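Local coordinates for adenosyl-chloride synthase (Thermotoga maritima, PDB 2ZBV), which probably cleaves S-adenosyl-L-methionine by hydrolysis or halogenation, and binds adenosine between neighbouring subunits, at residues 174-179 against 253-258; 182-187 against 237-242; 210-215 against 226-231. All coordinates share one frame; numbering follows the deposited sequence.

The three contacts are nested along the chain and belong to one curled, mixed sheet: 210-215/226-231 lies inside the loop closed by 182-187/237-242, which lies inside that closed by 174-179/253-258. The centre of contact 2 lies about 8 Å from that of contact 1 and about 11 Å from that of contact 3. Contacts 1 and 3 touch nowhere, their nearest atoms being about 6 Å apart. Probable backbone hydrogen bonds join contact 2 to both others, Ala175 N to Ser184 O (2.8 Å) and Glu239 N to His231 O (2.7 Å). Adenosine binds directly to contact 2, while in contact 3 the side chain of Leu229 lies about 6 Å from it.

Contact 1: 174-179 against 253-258; sequences VAIVDT and VKEGDE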
loop_
_atom_site.group_PDB
_atom_site.type_symbol
_atom_site.label_atom_id
_atom_site.label_comp_id
_atom_site.label_asym_id
_atom_site.label_seq_id
_atom_site.Cartn_x
_atom_site.Cartn_y
_atom_site.Cartn_z
ATOM N N VAL A 174 5.258 -22.525 11.710
ATOM C CA VAL A 174 4.740 -21.163 11.641
ATOM C C VAL A 174 4.606 -20.845 10.153
ATOM O O VAL A 174 5.589 -20.892 9.406
ATOM C CB VAL A 174 5.722 -20.152 12.278
ATOM C CG1 VAL A 174 5.237 -18.725 12.035
ATOM C CG2 VAL A 174 5.850 -20.419 13.776
ATOM N N ALA A 175 3.391 -20.530 9.726
ATOM C CA ALA A 175 3.138 -20.223 8.325
ATOM C C ALA A 175 3.206 -18.728 8.018
ATOM O O ALA A 175 3.771 -18.314 6.995
ATOM C CB ALA A 175 1.772 -20.766 7.923
ATOM N N ILE A 176 2.635 -17.920 8.906
ATOM C CA ILE A 176 2.596 -16.478 8.701
ATOM C C ILE A 176 2.626 -15.683 9.997
ATOM O O ILE A 176 1.948 -16.034 10.962
ATOM C CB ILE A 176 1.297 -16.061 7.976
ATOM C CG1 ILE A 176 1.180 -16.785 6.633
ATOM C CG2 ILE A 176 1.263 -14.540 7.796
ATOM C CD1 ILE A 176 -0.167 -16.615 5.973
ATOM N N VAL A 177 3.423 -14.620 10.009
ATOM C CA VAL A 177 3.486 -13.706 11.151
ATOM C C VAL A 177 2.887 -12.429 10.562
ATOM O O VAL A 177 3.447 -11.874 9.609
ATOM C CB VAL A 177 4.941 -13.419 11.602
ATOM C CG1 VAL A 177 4.958 -12.287 12.636
ATOM C CG2 VAL A 177 5.567 -14.679 12.207
ATOM N N ASP A 178 1.752 -11.970 11.091
ATOM C CA ASP A 178 1.129 -10.765 10.538
ATOM C C ASP A 178 1.632 -9.444 11.112
ATOM O O ASP A 178 2.587 -9.406 11.887
ATOM C CB ASP A 178 -0.405 -10.832 10.648
ATOM C CG ASP A 178 -0.908 -10.759 12.079
ATOM O OD1 ASP A 178 -0.185 -10.249 12.959
ATOM O OD2 ASP A 178 -2.052 -11.201 12.319
ATOM N N THR A 179 0.974 -8.359 10.716
ATOM C CA THR A 179 1.342 -7.014 11.149
ATOM C C THR A 179 1.367 -6.832 12.663
ATOM O O THR A 179 2.173 -6.066 13.198
ATOM C CB THR A 179 0.379 -5.973 10.550
ATOM O OG1 THR A 179 0.442 -6.034 9.117
ATOM C CG2 THR A 179 0.747 -4.575 11.018
ATOM N N VAL A 253 9.879 -16.220 17.578
ATOM C CA VAL A 253 9.748 -17.129 16.454
ATOM C C VAL A 253 9.600 -16.398 15.131
ATOM O O VAL A 253 9.226 -15.227 15.090
ATOM C CB VAL A 253 8.525 -18.061 16.641
ATOM C CG1 VAL A 253 7.235 -17.249 16.608
ATOM C CG2 VAL A 253 8.507 -19.115 15.564
ATOM N N LYS A 254 9.899 -17.105 14.047
ATOM C CA LYS A 254 9.789 -16.558 12.704
ATOM C C LYS A 254 9.136 -17.611 11.825
ATOM O O LYS A 254 9.029 -18.773 12.208
ATOM C CB LYS A 254 11.176 -16.209 12.151
ATOM C CG LYS A 254 12.146 -17.385 12.145
ATOM C CD LYS A 254 13.527 -16.977 11.643
ATOM C CE LYS A 254 14.519 -18.136 11.730
ATOM N NZ LYS A 254 14.753 -18.583 13.136
ATOM N N GLU A 255 8.698 -17.197 10.645
ATOM C CA GLU A 255 8.064 -18.108 9.710
ATOM C C GLU A 255 8.981 -19.278 9.362
ATOM O O GLU A 255 10.175 -19.099 9.139
ATOM C CB GLU A 255 7.665 -17.346 8.452
ATOM C CG GLU A 255 6.420 -16.502 8.657
ATOM C CD GLU A 255 6.292 -15.375 7.652
ATOM O OE1 GLU A 255 6.772 -15.540 6.510
ATOM O OE2 GLU A 255 5.695 -14.330 7.999
ATOM N N GLY A 256 8.411 -20.476 9.332
ATOM C CA GLY A 256 9.186 -21.662 9.014
ATOM C C GLY A 256 9.573 -22.463 10.244
ATOM O O GLY A 256 9.790 -23.673 10.161
ATOM N N ASP A 257 9.657 -21.793 11.389
ATOM C CA ASP A 257 10.032 -22.450 12.636
ATOM C C ASP A 257 9.044 -23.531 13.060
ATOM O O ASP A 257 7.828 -23.358 12.952
ATOM C CB ASP A 257 10.162 -21.415 13.756
ATOM C CG ASP A 257 11.368 -20.516 13.583
ATOM O OD1 ASP A 257 11.993 -20.561 12.503
ATOM O OD2 ASP A 257 11.687 -19.758 14.526
ATOM N N GLU A 258 9.582 -24.648 13.540
ATOM C CA GLU A 258 8.760 -25.760 13.999
ATOM C C GLU A 258 8.041 -25.338 15.269
ATOM O O GLU A 258 8.606 -24.647 16.107
ATOM C CB GLU A 258 9.621 -26.988 14.309
ATOM C CG GLU A 258 10.249 -27.658 13.099
ATOM C CD GLU A 258 10.976 -28.947 13.460
ATOM O OE1 GLU A 258 11.511 -29.609 12.544
ATOM O OE2 GLU A 258 11.011 -29.300 14.658
#
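A type II beta turn, Lys254 to Asp257, docks against strand 169-177 by gripping the backbone of Val174 at both ends. Val174 N donates to Asp257 O (3.0 Å), approaching in the carbonyl plane, and Val174 O accepts from Gly256 N (2.9 Å). The turn is closed internally by Asp257 N donating to Lys254 O, and Gly256 sits at its third position with the positive phi that a type II turn has there. Two hydrogen bonds on one residue start the antiparallel pairing that strand 258-262 carries on along strand 169-177.

Val174 turns its side chain into the turn. Its CG1, anti to the backbone N (chi1 173°), lies 3.7 Å from Glu255 CA, while CG2 presses on Val253 CG2 at 3.5 Å, closer than usual for two methyl groups; the two valines also share Val183 as a neighbour.

Further along, the strand carries a classic beta bulge: Ala175 and Ile176 both face Ser184. Glu255 spans this irregular part with an extended chain, passing its CG within 3.6 Å of Ala175 O so that OE2 reaches Val177 N at 3.0 Å. The N-H points well at the oxygen (160°) but meets it on the anti side of the carboxylate, 29° out of its plane. Lys45 makes a weak, long ion pair with the same oxygen. Glu255 OE1 lies near Glu39 OE1, a like-charge approach that might raise the affinity of one carboxylate for a proton. At the outer side of the turn, Lys254 NZ and Asp257 OD1 form a weak salt bridge of 3.5 Å.

Contact 2: 182-187 against 237-242; sequences NVSTNI and FLEIAV. With ADN (adenosine), chain F.
Val183 and Ile240 form an antiparallel hydrogen-bonded pair, Val183 N to Ile240 O and Ile240 N to Val183 O both 2.8 Å, and the axes of 183-185 and 237-242 run nearly antiparallel at 163°. Beyond Thr185 the chain turns a corner, yet Ile187 O still receives Leu238 N almost linearly. Thr185 bonds across this corner: its OG1, set between the backbone N and the carbonyl carbon (chi1 70°), donates to Leu238 O at 2.8 Å and accepts from Ile187 N, an ST turn. Thr185 N donates there too, so one residue grips Leu238 O twice. Phe237 turns its ring edge to Asn186 O and Ile187 O, and Arg52 makes a cation-pi contact with it. On the face bearing Ser184, whose hydroxyl bonds to Asp233, the extended Glu239 brings OE2 to 3.5 Å from Asn182 CB, and a water joins that oxygen to Asn182 O. A second water links Asn182 OD1 to Val242 N. The Asn182 amide reads the Hoogsteen edge of adenine: ND2 donates to N7 at 3.1 Å (175°), and OD1 accepts from N6 at 3.2 Å. Val242 O takes another N6 bond at 3.0 Å, so the residue just before strand 183-185 and the last of strand 237-242 recognise the base, in an adenosine site completed by Leu244 and by Asp7, Asp68 and Thr125 of the second subunit.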
loop_
_atom_site.group_PDB
_atom_site.type_symbol
_atom_site.label_atom_id
_atom_site.label_comp_id
_atom_site.label_asym_id
_atom_site.label_seq_id
_atom_site.Cartn_x
_atom_site.Cartn_y
_atom_site.Cartn_z
ATOM N N ASN A 182 1.015 -11.582 15.323
ATOM C CA ASN A 182 0.270 -12.799 15.572
ATOM C C ASN A 182 0.985 -13.896 14.796
ATOM O O ASN A 182 1.448 -13.674 13.673
ATOM C CB ASN A 182 -1.177 -12.649 15.109
ATOM C CG ASN A 182 -1.937 -11.611 15.923
ATOM O OD1 ASN A 182 -1.728 -11.484 17.133
ATOM N ND2 ASN A 182 -2.835 -10.877 15.269
ATOM N N VAL A 183 1.082 -15.071 15.408
ATOM C CA VAL A 183 1.776 -16.207 14.814
ATOM C C VAL A 183 0.803 -17.280 14.325
ATOM O O VAL A 183 0.308 -18.076 15.114
ATOM C CB VAL A 183 2.748 -16.828 15.851
ATOM C CG1 VAL A 183 3.410 -18.081 15.293
ATOM C CG2 VAL A 183 3.806 -15.800 16.238
ATOM N N SER A 184 0.524 -17.298 13.026
ATOM C CA SER A 184 -0.386 -18.303 12.489
ATOM C C SER A 184 0.383 -19.518 11.977
ATOM O O SER A 184 1.346 -19.383 11.221
ATOM C CB SER A 184 -1.232 -17.731 11.360
ATOM O OG SER A 184 -2.133 -18.722 10.901
ATOM N N THR A 185 -0.053 -20.704 12.393
ATOM C CA THR A 185 0.601 -21.946 11.995
ATOM C C THR A 185 -0.105 -22.563 10.795
ATOM O O THR A 185 -1.059 -21.995 10.265
ATOM C CB THR A 185 0.586 -22.985 13.141
ATOM O OG1 THR A 185 -0.750 -23.460 13.333
ATOM C CG2 THR A 185 1.073 -22.358 14.438
ATOM N N ASN A 186 0.374 -23.730 10.378
ATOM C CA ASN A 186 -0.215 -24.446 9.257
ATOM C C ASN A 186 -1.069 -25.573 9.825
ATOM O O ASN A 186 -1.467 -26.488 9.113
ATOM C CB ASN A 186 0.886 -25.011 8.356
ATOM C CG ASN A 186 1.714 -26.077 9.042
ATOM O OD1 ASN A 186 1.878 -26.066 10.265
ATOM N ND2 ASN A 186 2.258 -27.002 8.252
ATOM N N ILE A 187 -1.349 -25.484 11.121
ATOM C CA ILE A 187 -2.157 -26.479 11.820
ATOM C C ILE A 187 -3.631 -26.079 11.790
ATOM O O ILE A 187 -4.010 -25.040 12.326
ATOM C CB ILE A 187 -1.724 -26.598 13.300
ATOM C CG1 ILE A 187 -0.255 -27.013 13.382
ATOM C CG2 ILE A 187 -2.611 -27.605 14.027
ATOM C CD1 ILE A 187 0.354 -26.811 14.757
ATOM N N PHE A 237 -7.090 -21.589 10.869
ATOM C CA PHE A 237 -5.830 -22.147 11.350
ATOM C C PHE A 237 -5.514 -21.763 12.793
ATOM O O PHE A 237 -5.930 -20.708 13.281
ATOM C CB PHE A 237 -4.682 -21.699 10.446
ATOM C CG PHE A 237 -4.648 -22.407 9.121
ATOM C CD1 PHE A 237 -4.116 -23.691 9.018
ATOM C CD2 PHE A 237 -5.179 -21.807 7.983
ATOM C CE1 PHE A 237 -4.114 -24.368 7.795
ATOM C CE2 PHE A 237 -5.183 -22.474 6.754
ATOM C CZ PHE A 237 -4.649 -23.758 6.659
ATOM N N LEU A 238 -4.772 -22.630 13.472
ATOM C CA LEU A 238 -4.396 -22.371 14.849
ATOM C C LEU A 238 -3.374 -21.245 14.851
ATOM O O LEU A 238 -2.340 -21.323 14.178
ATOM C CB LEU A 238 -3.801 -23.628 15.493
ATOM C CG LEU A 238 -3.459 -23.479 16.983
ATOM C CD1 LEU A 238 -3.530 -24.839 17.666
ATOM C CD2 LEU A 238 -2.081 -22.852 17.141
ATOM N N GLU A 239 -3.678 -20.198 15.605
ATOM C CA GLU A 239 -2.806 -19.037 15.707
ATOM C C GLU A 239 -2.477 -18.735 17.166
ATOM O O GLU A 239 -3.294 -18.971 18.065
ATOM C CB GLU A 239 -3.495 -17.824 15.068
ATOM C CG GLU A 239 -2.722 -16.507 15.149
ATOM C CD GLU A 239 -3.438 -15.379 14.409
ATOM O OE1 GLU A 239 -4.435 -14.843 14.936
ATOM O OE2 GLU A 239 -3.008 -15.040 13.288
ATOM N N ILE A 240 -1.267 -18.238 17.404
ATOM C CA ILE A 240 -0.856 -17.871 18.751
ATOM C C ILE A 240 -0.746 -16.355 18.755
ATOM O O ILE A 240 -0.086 -15.773 17.895
ATOM C CB ILE A 240 0.518 -18.475 19.143
ATOM C CG1 ILE A 240 0.441 -20.001 19.161
ATOM C CG2 ILE A 240 0.936 -17.978 20.527
ATOM C CD1 ILE A 240 0.915 -20.639 17.882
ATOM N N ALA A 241 -1.406 -15.717 19.714
ATOM C CA ALA A 241 -1.368 -14.263 19.810
ATOM C C ALA A 241 -1.142 -13.807 21.242
ATOM O O ALA A 241 -1.300 -14.581 22.182
ATOM C CB ALA A 241 -2.675 -13.675 19.293
ATOM N N VAL A 242 -0.739 -12.552 21.390
ATOM C CA VAL A 242 -0.553 -11.945 22.704
ATOM C C VAL A 242 -1.561 -10.808 22.678
ATOM O O VAL A 242 -1.538 -9.973 21.768
ATOM C CB VAL A 242 0.877 -11.361 22.890
ATOM C CG1 VAL A 242 0.938 -10.501 24.145
ATOM C CG2 VAL A 242 1.897 -12.497 22.991
HETATM O "O5'" ADN F . -10.261 -8.025 13.517
HETATM C "C5'" ADN F . -9.302 -7.038 13.162
HETATM C "C4'" ADN F . -8.831 -6.345 14.434
HETATM O "O4'" ADN F . -8.181 -7.279 15.333
HETATM C "C3'" ADN F . -7.798 -5.234 14.151
HETATM O "O3'" ADN F . -8.448 -3.985 13.988
HETATM C "C2'" ADN F . -6.841 -5.300 15.375
HETATM O "O2'" ADN F . -6.836 -4.066 16.119
HETATM C "C1'" ADN F . -7.349 -6.479 16.216
HETATM N N9 ADN F . -6.222 -7.292 16.698
HETATM C C8 ADN F . -5.371 -8.042 15.921
HETATM N N7 ADN F . -4.486 -8.630 16.665
HETATM C C5 ADN F . -4.698 -8.305 17.959
HETATM C C6 ADN F . -4.066 -8.632 19.198
HETATM N N6 ADN F . -2.969 -9.465 19.224
HETATM N N1 ADN F . -4.563 -8.109 20.341
HETATM C C2 ADN F . -5.629 -7.298 20.332
HETATM N N3 ADN F . -6.247 -6.968 19.193
HETATM C C4 ADN F . -5.820 -7.443 18.002
HETATM O O HOH W 1 0.277 -11.150 19.023
HETATM O O HOH W 2 -0.763 -14.274 11.562
#

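Contact 3: 210-215 against 226-231; sequences KEFKAA and GELLVH
The ring of Phe212 meets Leu228 CD1 obliquely, neither squarely over a face nor at an edge. Leu228 CD1 lies above the ring plane, off toward its CB-CD1 side, 3.8 Å from Phe212 CD1 and from Phe212 CB. Phe212 CG stands anti to its own carbonyl carbon (chi1 -57°), which directs the ring toward strand 228-232. The other flat side chain, the imidazole of His231, stays out of this packing and stacks edge-to-face with Phe220, an adenosine-binding residue.

Next along the strand, Ala214 CB fits between two side chains of the partner, 3.9 Å from Val230 CG2 and 4.2 Å from Leu228 CB. Val230 CG2, the branch beside its backbone N, supplies the methyl that touches it.

Backbone pairing is brief, consistent with the 59° between the axes of 210-215 and 228-231. Ala215 and Leu229 form a single parallel bridge, at which Val230 N donates to Ala215 O (2.8 Å, 163° at the hydrogen). Leu229 CA adds a CA-H...O contact to the same oxygen at 3.2 Å. The bridge's second link, Ala215 N to Leu228 O, is opened to 3.7 Å and made through a water, which donates to Leu228 O at 2.6 Å and accepts from Ala215 N.

This parallel pair is flanked on both sides by antiparallel neighbours in the curled C-terminal sheet. Strand 202-207 pairs with 210-216 and packs Val205 on Ala214 and on Val230; strand 237-242 pairs with 228-232 and sets Ile240 and Val242 against Leu228. Helix 247-251 contributes Leu251, which touches both Phe212 and Leu228.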
loop_
_atom_site.group_PDB
_atom_site.type_symbol
_atom_site.label_atom_id
_atom_site.label_comp_id
_atom_site.label_asym_id
_atom_site.label_seq_id
_atom_site.Cartn_x
_atom_site.Cartn_y
_atom_site.Cartn_z
ATOM N N LYS A 210 12.060 -23.649 24.196
ATOM C CA LYS A 210 11.174 -22.972 25.131
ATOM C C LYS A 210 9.796 -23.607 25.187
ATOM O O LYS A 210 9.356 -24.259 24.241
ATOM C CB LYS A 210 10.984 -21.509 24.735
ATOM C CG LYS A 210 12.244 -20.738 24.445
ATOM C CD LYS A 210 11.884 -19.362 23.921
ATOM C CE LYS A 210 13.100 -18.637 23.390
ATOM N NZ LYS A 210 12.740 -17.297 22.853
ATOM N N GLU A 211 9.114 -23.391 26.302
ATOM C CA GLU A 211 7.764 -23.897 26.480
ATOM C C GLU A 211 6.959 -22.841 27.223
ATOM O O GLU A 211 7.379 -22.344 28.271
ATOM C CB GLU A 211 7.759 -25.207 27.264
ATOM C CG GLU A 211 6.383 -25.853 27.330
ATOM C CD GLU A 211 6.388 -27.169 28.083
ATOM O OE1 GLU A 211 6.762 -27.166 29.276
ATOM O OE2 GLU A 211 6.015 -28.205 27.485
ATOM N N PHE A 212 5.808 -22.494 26.660
ATOM C CA PHE A 212 4.931 -21.490 27.247
ATOM C C PHE A 212 3.568 -22.097 27.505
ATOM O O PHE A 212 3.164 -23.050 26.838
ATOM C CB PHE A 212 4.708 -20.330 26.278
ATOM C CG PHE A 212 5.959 -19.655 25.814
ATOM C CD1 PHE A 212 6.336 -18.428 26.345
ATOM C CD2 PHE A 212 6.737 -20.217 24.807
ATOM C CE1 PHE A 212 7.471 -17.770 25.881
ATOM C CE2 PHE A 212 7.874 -19.564 24.336
ATOM C CZ PHE A 212 8.238 -18.339 24.874
ATOM N N LYS A 213 2.861 -21.538 28.474
ATOM C CA LYS A 213 1.505 -21.970 28.753
ATOM C C LYS A 213 0.641 -20.943 28.024
ATOM O O LYS A 213 0.976 -19.754 27.981
ATOM C CB LYS A 213 1.198 -21.926 30.250
ATOM C CG LYS A 213 1.776 -23.079 31.054
ATOM C CD LYS A 213 1.098 -23.163 32.415
ATOM C CE LYS A 213 1.700 -24.265 33.270
ATOM N NZ LYS A 213 3.120 -23.959 33.599
ATOM N N ALA A 214 -0.458 -21.391 27.433
ATOM C CA ALA A 214 -1.323 -20.465 26.724
ATOM C C ALA A 214 -2.773 -20.880 26.842
ATOM O O ALA A 214 -3.102 -22.052 26.685
ATOM C CB ALA A 214 -0.918 -20.384 25.255
ATOM N N ALA A 215 -3.631 -19.908 27.125
ATOM C CA ALA A 215 -5.057 -20.162 27.253
ATOM C C ALA A 215 -5.674 -20.304 25.872
ATOM O O ALA A 215 -5.314 -19.577 24.946
ATOM C CB ALA A 215 -5.730 -19.024 28.002
ATOM N N GLY A 226 -1.388 -8.347 27.330
ATOM C CA GLY A 226 -0.052 -8.915 27.378
ATOM C C GLY A 226 0.054 -10.425 27.543
ATOM O O GLY A 226 1.152 -10.969 27.481
ATOM N N GLU A 227 -1.068 -11.105 27.752
ATOM C CA GLU A 227 -1.062 -12.559 27.918
ATOM C C GLU A 227 -1.184 -13.321 26.595
ATOM O O GLU A 227 -1.797 -12.838 25.642
ATOM C CB GLU A 227 -2.207 -12.994 28.840
ATOM C CG GLU A 227 -2.099 -12.502 30.272
ATOM C CD GLU A 227 -0.780 -12.874 30.927
ATOM O OE1 GLU A 227 -0.342 -14.037 30.788
ATOM O OE2 GLU A 227 -0.185 -12.000 31.591
ATOM N N LEU A 228 -0.608 -14.521 26.560
ATOM C CA LEU A 228 -0.638 -15.391 25.380
ATOM C C LEU A 228 -1.961 -16.145 25.245
ATOM O O LEU A 228 -2.595 -16.491 26.241
ATOM C CB LEU A 228 0.488 -16.427 25.454
ATOM C CG LEU A 228 1.917 -16.007 25.112
ATOM C CD1 LEU A 228 2.895 -17.013 25.718
ATOM C CD2 LEU A 228 2.084 -15.921 23.593
ATOM N N LEU A 229 -2.368 -16.403 24.007
ATOM C CA LEU A 229 -3.592 -17.144 23.753
ATOM C C LEU A 229 -3.473 -17.935 22.462
ATOM O O LEU A 229 -2.738 -17.555 21.542
ATOM C CB LEU A 229 -4.805 -16.212 23.643
ATOM C CG LEU A 229 -4.823 -15.215 22.475
ATOM C CD1 LEU A 229 -6.242 -15.034 21.948
ATOM C CD2 LEU A 229 -4.239 -13.892 22.939
ATOM N N VAL A 230 -4.199 -19.045 22.410
ATOM C CA VAL A 230 -4.232 -19.891 21.228
ATOM C C VAL A 230 -5.661 -19.803 20.723
ATOM O O VAL A 230 -6.611 -19.957 21.493
ATOM C CB VAL A 230 -3.883 -21.359 21.573
ATOM C CG1 VAL A 230 -4.331 -22.279 20.458
ATOM C CG2 VAL A 230 -2.377 -21.494 21.788
ATOM N N HIS A 231 -5.825 -19.537 19.434
ATOM C CA HIS A 231 -7.165 -19.425 18.888
ATOM C C HIS A 231 -7.174 -19.742 17.398
ATOM O O HIS A 231 -6.118 -19.941 16.784
ATOM C CB HIS A 231 -7.692 -18.005 19.113
ATOM C CG HIS A 231 -6.995 -16.972 18.283
ATOM N ND1 HIS A 231 -7.638 -16.247 17.304
ATOM C CD2 HIS A 231 -5.702 -16.572 18.258
ATOM C CE1 HIS A 231 -6.773 -15.443 16.712
ATOM N NE2 HIS A 231 -5.590 -15.620 17.272
HETATM O O HOH W 3 -2.638 -17.272 28.704
#